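Local coordinates for protein dITP/XTP pyrophosphatase (Mycobacteroides abscessus, PDB 6WWD) that probably hydrolyses non-canonical purine nucleoside triphosphates such as XTP, dITP and ITP to their monophosphates and diphosphate, cleansing the nucleotide pool, at residues E50-V61 with C125-V136; L105-P113 with G143-G151. One frame throughout, in Å; residues are numbered along the deposited sequence.

Interactions 1 and 2 draw on the two ends of strand 134-145 and lie on opposite sides of the chain's centre, their nearest atoms about 16 Å apart. Interaction 1 is the buried one: helix 49-64 lies on the hairpin of strands 118-128 and 134-145, with alanine, leucine and valine contacts and a salt bridge at one flank. Interaction 2, only partly buried, joins the end of helix 98-108 and the turn after it to the far end of strand 134-145 and the loop that follows. There a leucine-isoleucine cluster gives way to an exposed arginine that gives a weak bond to a backbone carbonyl, whereas interaction 1 pairs two side chains of opposite charge.

Interaction 1 (E50-V61 with C125-V136); sequences EDNALIKAREGV and CALVTPEGEEVV
A126, on strand 125-128, turns its CB against the backbone of helix 50-61, 3.5 Å from A53 C, and small side chains at A53 and A57 let the helix settle this close, its axis 7.0 Å from that of the strand. L54 CD2 touches both strands, meeting A126 CB at 3.8 Å, V128 CG2 and E134 CB. V128 sets CG2 against A57 CB at 3.7 Å, while its CG1 meets V61 CG2. A type I turn from T129 to G132 closes the hairpin, and V61 CG1 rests beside P130 CA. On the returning strand E134, extended beyond CG (chi2 -176°), reaches R58 in a two-pronged salt bridge: R58 NE and NH2 donate hydrogen bonds to E134 OE2 at 2.7 Å and OE1 at 3.0 Å. Both oxygens lie near the guanidinium plane, but the carboxylate is turned 43° from it, and NE meets OE2 from above the carboxylate plane. V136 crosses L54 at about a right angle, CG1 to L54 CD1 3.8 Å; its CG2 packs on E50. The central sheet of the HAM1 fold continues into a second subunit through V135 and V136. Paired bonds thus fix R58 and E134 at the flank of a close apolar seat of helix on sheet.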
loop_
_atom_site.group_PDB
_atom_site.type_symbol
_atom_site.label_atom_id
_atom_site.label_comp_id
_atom_site.label_asym_id
_atom_site.label_seq_id
_atom_site.Cartn_x
_atom_site.Cartn_y
_atom_site.Cartn_z
ATOM N N GLU D 50 -3.969 -9.585 8.229
ATOM C CA GLU D 50 -5.428 -9.604 8.223
ATOM C C GLU D 50 -5.972 -10.460 7.088
ATOM O O GLU D 50 -6.804 -11.342 7.322
ATOM C CB GLU D 50 -5.969 -8.179 8.121
ATOM C CG GLU D 50 -5.725 -7.352 9.347
ATOM C CD GLU D 50 -6.408 -5.999 9.279
ATOM O OE1 GLU D 50 -7.066 -5.712 8.273
ATOM O OE2 GLU D 50 -6.271 -5.214 10.238
ATOM N N ASP D 51 -5.528 -10.209 5.847
ATOM C CA ASP D 51 -6.046 -10.986 4.717
ATOM C C ASP D 51 -5.769 -12.463 4.924
ATOM O O ASP D 51 -6.611 -13.313 4.616
ATOM C CB ASP D 51 -5.410 -10.551 3.387
ATOM C CG ASP D 51 -5.849 -9.183 2.933
ATOM O OD1 ASP D 51 -6.866 -8.637 3.444
ATOM O OD2 ASP D 51 -5.144 -8.644 2.053
ATOM N N ASN D 52 -4.579 -12.787 5.430
ATOM C CA ASN D 52 -4.213 -14.184 5.559
ATOM C C ASN D 52 -4.960 -14.855 6.698
ATOM O O ASN D 52 -5.313 -16.028 6.581
ATOM C CB ASN D 52 -2.701 -14.309 5.713
ATOM C CG ASN D 52 -1.995 -14.337 4.365
ATOM O OD1 ASN D 52 -1.937 -15.376 3.720
ATOM N ND2 ASN D 52 -1.487 -13.180 3.915
ATOM N N ALA D 53 -5.248 -14.136 7.781
ATOM C CA ALA D 53 -6.085 -14.730 8.814
ATOM C C ALA D 53 -7.469 -15.028 8.259
ATOM O O ALA D 53 -8.026 -16.096 8.516
ATOM C CB ALA D 53 -6.175 -13.819 10.042
ATOM N N LEU D 54 -8.007 -14.114 7.437
ATOM C CA LEU D 54 -9.316 -14.338 6.828
ATOM C C LEU D 54 -9.294 -15.531 5.879
ATOM O O LEU D 54 -10.233 -16.333 5.864
ATOM C CB LEU D 54 -9.785 -13.076 6.095
ATOM C CG LEU D 54 -10.518 -12.085 6.992
ATOM C CD1 LEU D 54 -10.722 -10.730 6.259
ATOM C CD2 LEU D 54 -11.865 -12.701 7.419
ATOM N N ILE D 55 -8.244 -15.660 5.069
ATOM C CA ILE D 55 -8.171 -16.811 4.176
ATOM C C ILE D 55 -8.242 -18.105 4.979
ATOM O O ILE D 55 -8.986 -19.030 4.632
ATOM C CB ILE D 55 -6.903 -16.748 3.306
ATOM C CG1 ILE D 55 -7.021 -15.629 2.266
ATOM C CG2 ILE D 55 -6.695 -18.093 2.606
ATOM C CD1 ILE D 55 -5.716 -15.353 1.533
ATOM N N LYS D 56 -7.502 -18.177 6.086
ATOM C CA LYS D 56 -7.501 -19.404 6.880
ATOM C C LYS D 56 -8.859 -19.665 7.525
ATOM O O LYS D 56 -9.306 -20.816 7.586
ATOM C CB LYS D 56 -6.413 -19.341 7.945
ATOM C CG LYS D 56 -5.105 -19.923 7.460
ATOM C CD LYS D 56 -3.904 -19.101 7.863
ATOM C CE LYS D 56 -3.796 -18.951 9.349
ATOM N NZ LYS D 56 -2.418 -18.543 9.709
ATOM N N ALA D 57 -9.530 -18.620 8.014
ATOM C CA ALA D 57 -10.816 -18.844 8.667
ATOM C C ALA D 57 -11.885 -19.265 7.666
ATOM O O ALA D 57 -12.700 -20.156 7.968
ATOM C CB ALA D 57 -11.250 -17.593 9.444
ATOM N N ARG D 58 -11.903 -18.646 6.469
ATOM C CA ARG D 58 -12.861 -19.061 5.439
ATOM C C ARG D 58 -12.695 -20.537 5.123
ATOM O O ARG D 58 -13.678 -21.277 4.980
ATOM C CB ARG D 58 -12.660 -18.267 4.149
ATOM C CG ARG D 58 -12.977 -16.809 4.217
ATOM C CD ARG D 58 -12.842 -16.157 2.857
ATOM N NE ARG D 58 -12.876 -14.706 3.007
ATOM C CZ ARG D 58 -11.865 -13.900 2.723
ATOM N NH1 ARG D 58 -10.731 -14.392 2.238
ATOM N NH2 ARG D 58 -11.997 -12.594 2.910
ATOM N N GLU D 59 -11.447 -20.971 4.983
ATOM C CA GLU D 59 -11.168 -22.366 4.684
ATOM C C GLU D 59 -11.682 -23.276 5.787
ATOM O O GLU D 59 -12.247 -24.339 5.510
ATOM C CB GLU D 59 -9.668 -22.550 4.481
ATOM C CG GLU D 59 -9.187 -22.136 3.114
ATOM C CD GLU D 59 -9.731 -23.057 2.025
ATOM O OE1 GLU D 59 -9.423 -24.265 2.058
ATOM O OE2 GLU D 59 -10.460 -22.577 1.139
ATOM N N GLY D 60 -11.497 -22.873 7.044
ATOM C CA GLY D 60 -12.022 -23.661 8.146
ATOM C C GLY D 60 -13.530 -23.832 8.072
ATOM O O GLY D 60 -14.052 -24.931 8.284
ATOM N N VAL D 61 -14.253 -22.737 7.810
ATOM C CA VAL D 61 -15.704 -22.839 7.643
ATOM C C VAL D 61 -16.034 -23.743 6.463
ATOM O O VAL D 61 -16.958 -24.569 6.523
ATOM C CB VAL D 61 -16.329 -21.442 7.480
ATOM C CG1 VAL D 61 -17.853 -21.546 7.304
ATOM C CG2 VAL D 61 -15.981 -20.555 8.682
ATOM N N CYS D 125 -6.361 -11.674 14.010
ATOM C CA CYS D 125 -7.334 -12.714 14.331
ATOM C C CYS D 125 -8.553 -12.503 13.457
ATOM O O CYS D 125 -9.085 -11.386 13.401
ATOM C CB CYS D 125 -7.760 -12.661 15.801
ATOM S SG CYS D 125 -6.637 -13.462 16.949
ATOM N N ALA D 126 -9.016 -13.566 12.797
ATOM C CA ALA D 126 -10.206 -13.470 11.967
ATOM C C ALA D 126 -11.276 -14.447 12.435
ATOM O O ALA D 126 -10.979 -15.533 12.955
ATOM C CB ALA D 126 -9.889 -13.730 10.498
ATOM N N LEU D 127 -12.530 -14.028 12.274
ATOM C CA LEU D 127 -13.681 -14.886 12.504
ATOM C C LEU D 127 -14.529 -14.887 11.248
ATOM O O LEU D 127 -14.857 -13.821 10.719
ATOM C CB LEU D 127 -14.520 -14.419 13.693
ATOM C CG LEU D 127 -15.919 -15.074 13.796
ATOM C CD1 LEU D 127 -15.842 -16.527 14.222
ATOM C CD2 LEU D 127 -16.849 -14.280 14.718
ATOM N N VAL D 128 -14.888 -16.075 10.781
ATOM C CA VAL D 128 -15.859 -16.248 9.705
ATOM C C VAL D 128 -16.932 -17.184 10.234
ATOM O O VAL D 128 -16.623 -18.237 10.805
ATOM C CB VAL D 128 -15.221 -16.805 8.418
ATOM C CG1 VAL D 128 -16.273 -17.006 7.343
ATOM C CG2 VAL D 128 -14.120 -15.874 7.922
ATOM N N THR D 129 -18.158 -16.776 10.108
ATOM C CA THR D 129 -19.280 -17.534 10.635
ATOM C C THR D 129 -19.815 -18.480 9.574
ATOM O O THR D 129 -19.537 -18.317 8.380
ATOM C CB THR D 129 -20.385 -16.582 11.099
ATOM O OG1 THR D 129 -20.959 -15.925 9.959
ATOM C CG2 THR D 129 -19.829 -15.552 12.092
ATOM N N PRO D 130 -20.597 -19.485 9.975
ATOM C CA PRO D 130 -21.199 -20.373 8.971
ATOM C C PRO D 130 -22.048 -19.634 7.942
ATOM O O PRO D 130 -22.157 -20.082 6.793
ATOM C CB PRO D 130 -22.051 -21.334 9.821
ATOM C CG PRO D 130 -21.437 -21.303 11.174
ATOM C CD PRO D 130 -20.943 -19.892 11.349
ATOM N N GLU D 131 -22.678 -18.529 8.329
ATOM C CA GLU D 131 -23.508 -17.760 7.409
ATOM C C GLU D 131 -22.697 -16.865 6.477
ATOM O O GLU D 131 -23.284 -16.216 5.601
ATOM C CB GLU D 131 -24.508 -16.913 8.201
ATOM C CG GLU D 131 -25.458 -17.723 9.107
ATOM C CD GLU D 131 -24.810 -18.172 10.415
ATOM O OE1 GLU D 131 -23.684 -17.726 10.713
ATOM O OE2 GLU D 131 -25.434 -18.971 11.153
ATOM N N GLY D 132 -21.377 -16.808 6.645
ATOM C CA GLY D 132 -20.509 -16.028 5.785
ATOM C C GLY D 132 -20.134 -14.645 6.279
ATOM O O GLY D 132 -19.513 -13.887 5.521
ATOM N N GLU D 133 -20.457 -14.299 7.521
ATOM C CA GLU D 133 -19.965 -13.052 8.096
ATOM C C GLU D 133 -18.451 -13.112 8.299
ATOM O O GLU D 133 -17.903 -14.149 8.690
ATOM C CB GLU D 133 -20.654 -12.799 9.431
ATOM C CG GLU D 133 -20.116 -11.595 10.187
ATOM C CD GLU D 133 -20.905 -11.314 11.464
ATOM O OE1 GLU D 133 -22.095 -10.960 11.371
ATOM O OE2 GLU D 133 -20.322 -11.466 12.560
ATOM N N GLU D 134 -17.763 -11.999 8.034
ATOM C CA GLU D 134 -16.302 -11.948 8.171
ATOM C C GLU D 134 -15.912 -10.742 9.003
ATOM O O GLU D 134 -16.274 -9.613 8.664
ATOM C CB GLU D 134 -15.597 -11.845 6.817
ATOM C CG GLU D 134 -15.965 -12.923 5.838
ATOM C CD GLU D 134 -15.161 -12.821 4.562
ATOM O OE1 GLU D 134 -14.444 -11.808 4.398
ATOM O OE2 GLU D 134 -15.240 -13.753 3.733
ATOM N N VAL D 135 -15.154 -10.974 10.071
ATOM C CA VAL D 135 -14.587 -9.908 10.881
ATOM C C VAL D 135 -13.113 -10.219 11.105
ATOM O O VAL D 135 -12.749 -11.351 11.441
ATOM C CB VAL D 135 -15.304 -9.768 12.241
ATOM C CG1 VAL D 135 -14.647 -8.652 13.056
ATOM C CG2 VAL D 135 -16.809 -9.525 12.063
ATOM N N VAL D 136 -12.266 -9.218 10.958
ATOM C CA VAL D 136 -10.852 -9.398 11.235
ATOM C C VAL D 136 -10.381 -8.261 12.125
ATOM O O VAL D 136 -10.864 -7.125 12.024
ATOM C CB VAL D 136 -10.025 -9.503 9.937
ATOM C CG1 VAL D 136 -10.126 -8.247 9.097
ATOM C CG2 VAL D 136 -8.577 -9.844 10.276
#

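Interaction 2 (L105-P113 with G143-G151); sequences LLAQLSDIP and GSIARIPAG
The backbones stay well apart, L106 and R147 being the nearest pair with 6.7 Å between their CA atoms, and a type I turn from L109 to I112 leads on to P113. Side chains bridge the gap. L106 forks over the loop: CD1 meets the CD-CG side of the P149 ring, 3.7 Å from CD, while CD2 lies close to A146 O. Deeper in, L109 crosses I145 at about a right angle, and its CD1 fits between the two branches of that residue, 3.9 Å from both CG1 and CG2. L105 CD2 adds a looser contact to I145 CD1 at 4.3 Å, and L105 also neighbours Y157, a predicted substrate-binding residue. At the outer margin R147, extended from CG to NE with chi3 179°, spans the distance to the turn. Its NH2 gives I112 O a weak bond of 2.8 Å, bent to 124° at the hydrogen, and P113 CA lies at the guanidinium edge. The stronger partner of R147 is D114, which forms a salt bridge with NE. R117 also bonds I112 O, as well as the carbonyls of L109, I145 and A146, so that the apolar link between helix end and strand has a polar margin where R117 ties carbonyls of both segments and D114 pairs with R147.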
loop_
_atom_site.group_PDB
_atom_site.type_symbol
_atom_site.label_atom_id
_atom_site.label_comp_id
_atom_site.label_asym_id
_atom_site.label_seq_id
_atom_site.Cartn_x
_atom_site.Cartn_y
_atom_site.Cartn_z
ATOM N N LEU D 105 17.617 -10.500 8.585
ATOM C CA LEU D 105 16.972 -9.195 8.719
ATOM C C LEU D 105 17.990 -8.108 9.058
ATOM O O LEU D 105 18.003 -7.036 8.436
ATOM C CB LEU D 105 15.876 -9.264 9.779
ATOM C CG LEU D 105 15.086 -7.970 9.956
ATOM C CD1 LEU D 105 14.501 -7.564 8.639
ATOM C CD2 LEU D 105 13.976 -8.187 10.943
ATOM N N LEU D 106 18.844 -8.366 10.059
ATOM C CA LEU D 106 19.890 -7.406 10.413
ATOM C C LEU D 106 20.785 -7.093 9.229
ATOM O O LEU D 106 21.122 -5.927 8.988
ATOM C CB LEU D 106 20.759 -7.928 11.558
ATOM C CG LEU D 106 20.185 -7.980 12.966
ATOM C CD1 LEU D 106 21.283 -8.413 13.936
ATOM C CD2 LEU D 106 19.636 -6.608 13.326
ATOM N N ALA D 107 21.228 -8.133 8.513
ATOM C CA ALA D 107 22.126 -7.921 7.383
ATOM C C ALA D 107 21.437 -7.128 6.286
ATOM O O ALA D 107 22.057 -6.264 5.654
ATOM C CB ALA D 107 22.636 -9.255 6.838
ATOM N N GLN D 108 20.156 -7.421 6.032
ATOM C CA GLN D 108 19.420 -6.673 5.013
ATOM C C GLN D 108 19.363 -5.192 5.361
ATOM O O GLN D 108 19.485 -4.335 4.477
ATOM C CB GLN D 108 18.001 -7.240 4.843
ATOM C CG GLN D 108 17.927 -8.598 4.120
ATOM C CD GLN D 108 16.514 -9.143 4.040
ATOM O OE1 GLN D 108 15.745 -9.016 4.980
ATOM N NE2 GLN D 108 16.168 -9.742 2.913
ATOM N N LEU D 109 19.239 -4.875 6.651
ATOM C CA LEU D 109 19.071 -3.509 7.120
ATOM C C LEU D 109 20.377 -2.862 7.600
ATOM O O LEU D 109 20.338 -1.768 8.162
ATOM C CB LEU D 109 18.040 -3.502 8.254
ATOM C CG LEU D 109 16.644 -4.090 8.009
ATOM C CD1 LEU D 109 15.818 -3.908 9.282
ATOM C CD2 LEU D 109 15.930 -3.459 6.835
ATOM N N SER D 110 21.534 -3.468 7.330
ATOM C CA SER D 110 22.734 -3.095 8.071
ATOM C C SER D 110 23.147 -1.648 7.866
ATOM O O SER D 110 23.876 -1.101 8.702
ATOM C CB SER D 110 23.901 -4.005 7.697
ATOM O OG SER D 110 24.310 -3.740 6.376
ATOM N N ASP D 111 22.707 -1.000 6.796
ATOM C CA ASP D 111 23.132 0.371 6.563
ATOM C C ASP D 111 22.018 1.394 6.764
ATOM O O ASP D 111 22.208 2.575 6.453
ATOM C CB ASP D 111 23.748 0.478 5.168
ATOM C CG ASP D 111 24.990 -0.396 5.028
ATOM O OD1 ASP D 111 25.872 -0.290 5.909
ATOM O OD2 ASP D 111 25.097 -1.171 4.048
ATOM N N ILE D 112 20.882 0.987 7.317
ATOM C CA ILE D 112 19.705 1.841 7.414
ATOM C C ILE D 112 19.798 2.647 8.706
ATOM O O ILE D 112 19.939 2.048 9.783
ATOM C CB ILE D 112 18.412 1.021 7.371
ATOM C CG1 ILE D 112 18.379 0.145 6.111
ATOM C CG2 ILE D 112 17.212 1.939 7.412
ATOM C CD1 ILE D 112 18.893 0.861 4.843
ATOM N N PRO D 113 19.729 3.977 8.648
ATOM C CA PRO D 113 19.838 4.787 9.866
ATOM C C PRO D 113 18.638 4.599 10.785
ATOM O O PRO D 113 17.545 4.245 10.346
ATOM C CB PRO D 113 19.912 6.221 9.333
ATOM C CG PRO D 113 19.292 6.157 7.980
ATOM C CD PRO D 113 19.608 4.802 7.435
ATOM N N GLY D 143 7.604 -0.270 17.134
ATOM C CA GLY D 143 8.984 -0.195 17.567
ATOM C C GLY D 143 9.936 0.023 16.412
ATOM O O GLY D 143 9.625 0.754 15.462
ATOM N N SER D 144 11.119 -0.570 16.505
ATOM C CA SER D 144 12.120 -0.466 15.453
ATOM C C SER D 144 13.071 -1.652 15.579
ATOM O O SER D 144 13.046 -2.395 16.566
ATOM C CB SER D 144 12.871 0.876 15.521
ATOM O OG SER D 144 13.507 1.026 16.771
ATOM N N ILE D 145 13.913 -1.821 14.573
ATOM C CA ILE D 145 14.849 -2.938 14.556
ATOM C C ILE D 145 16.184 -2.486 15.135
ATOM O O ILE D 145 16.753 -1.478 14.702
ATOM C CB ILE D 145 15.022 -3.497 13.134
ATOM C CG1 ILE D 145 13.656 -3.891 12.542
ATOM C CG2 ILE D 145 16.015 -4.668 13.136
ATOM C CD1 ILE D 145 12.840 -4.840 13.416
ATOM N N ALA D 146 16.695 -3.244 16.105
ATOM C CA ALA D 146 18.013 -2.970 16.656
ATOM C C ALA D 146 19.107 -3.213 15.616
ATOM O O ALA D 146 18.908 -3.851 14.577
ATOM C CB ALA D 146 18.277 -3.846 17.887
ATOM N N ARG D 147 20.299 -2.727 15.937
ATOM C CA ARG D 147 21.464 -2.962 15.103
ATOM C C ARG D 147 22.221 -4.207 15.517
ATOM O O ARG D 147 22.897 -4.812 14.683
ATOM C CB ARG D 147 22.395 -1.754 15.156
ATOM C CG ARG D 147 21.712 -0.535 14.634
ATOM C CD ARG D 147 22.686 0.558 14.300
ATOM N NE ARG D 147 21.959 1.711 13.782
ATOM C CZ ARG D 147 21.814 1.983 12.491
ATOM N NH1 ARG D 147 22.361 1.200 11.569
ATOM N NH2 ARG D 147 21.128 3.050 12.123
ATOM N N ILE D 148 22.155 -4.577 16.794
ATOM C CA ILE D 148 22.723 -5.840 17.274
ATOM C C ILE D 148 21.765 -6.469 18.269
ATOM O O ILE D 148 21.110 -5.777 19.058
ATOM C CB ILE D 148 24.117 -5.638 17.925
ATOM C CG1 ILE D 148 24.033 -4.686 19.113
ATOM C CG2 ILE D 148 25.133 -5.135 16.908
ATOM C CD1 ILE D 148 25.309 -4.538 19.844
ATOM N N PRO D 149 21.691 -7.801 18.272
ATOM C CA PRO D 149 20.759 -8.477 19.186
ATOM C C PRO D 149 21.167 -8.298 20.639
ATOM O O PRO D 149 22.348 -8.198 20.960
ATOM C CB PRO D 149 20.854 -9.951 18.771
ATOM C CG PRO D 149 21.539 -9.936 17.418
ATOM C CD PRO D 149 22.449 -8.760 17.452
ATOM N N ALA D 150 20.166 -8.245 21.518
ATOM C CA ALA D 150 20.403 -8.192 22.953
ATOM C C ALA D 150 19.243 -8.863 23.671
ATOM O O ALA D 150 18.122 -8.904 23.163
ATOM C CB ALA D 150 20.594 -6.761 23.464
ATOM N N GLY D 151 19.526 -9.391 24.851
ATOM C CA GLY D 151 18.505 -10.017 25.679
ATOM C C GLY D 151 18.430 -11.518 25.479
ATOM O O GLY D 151 18.769 -12.060 24.427
#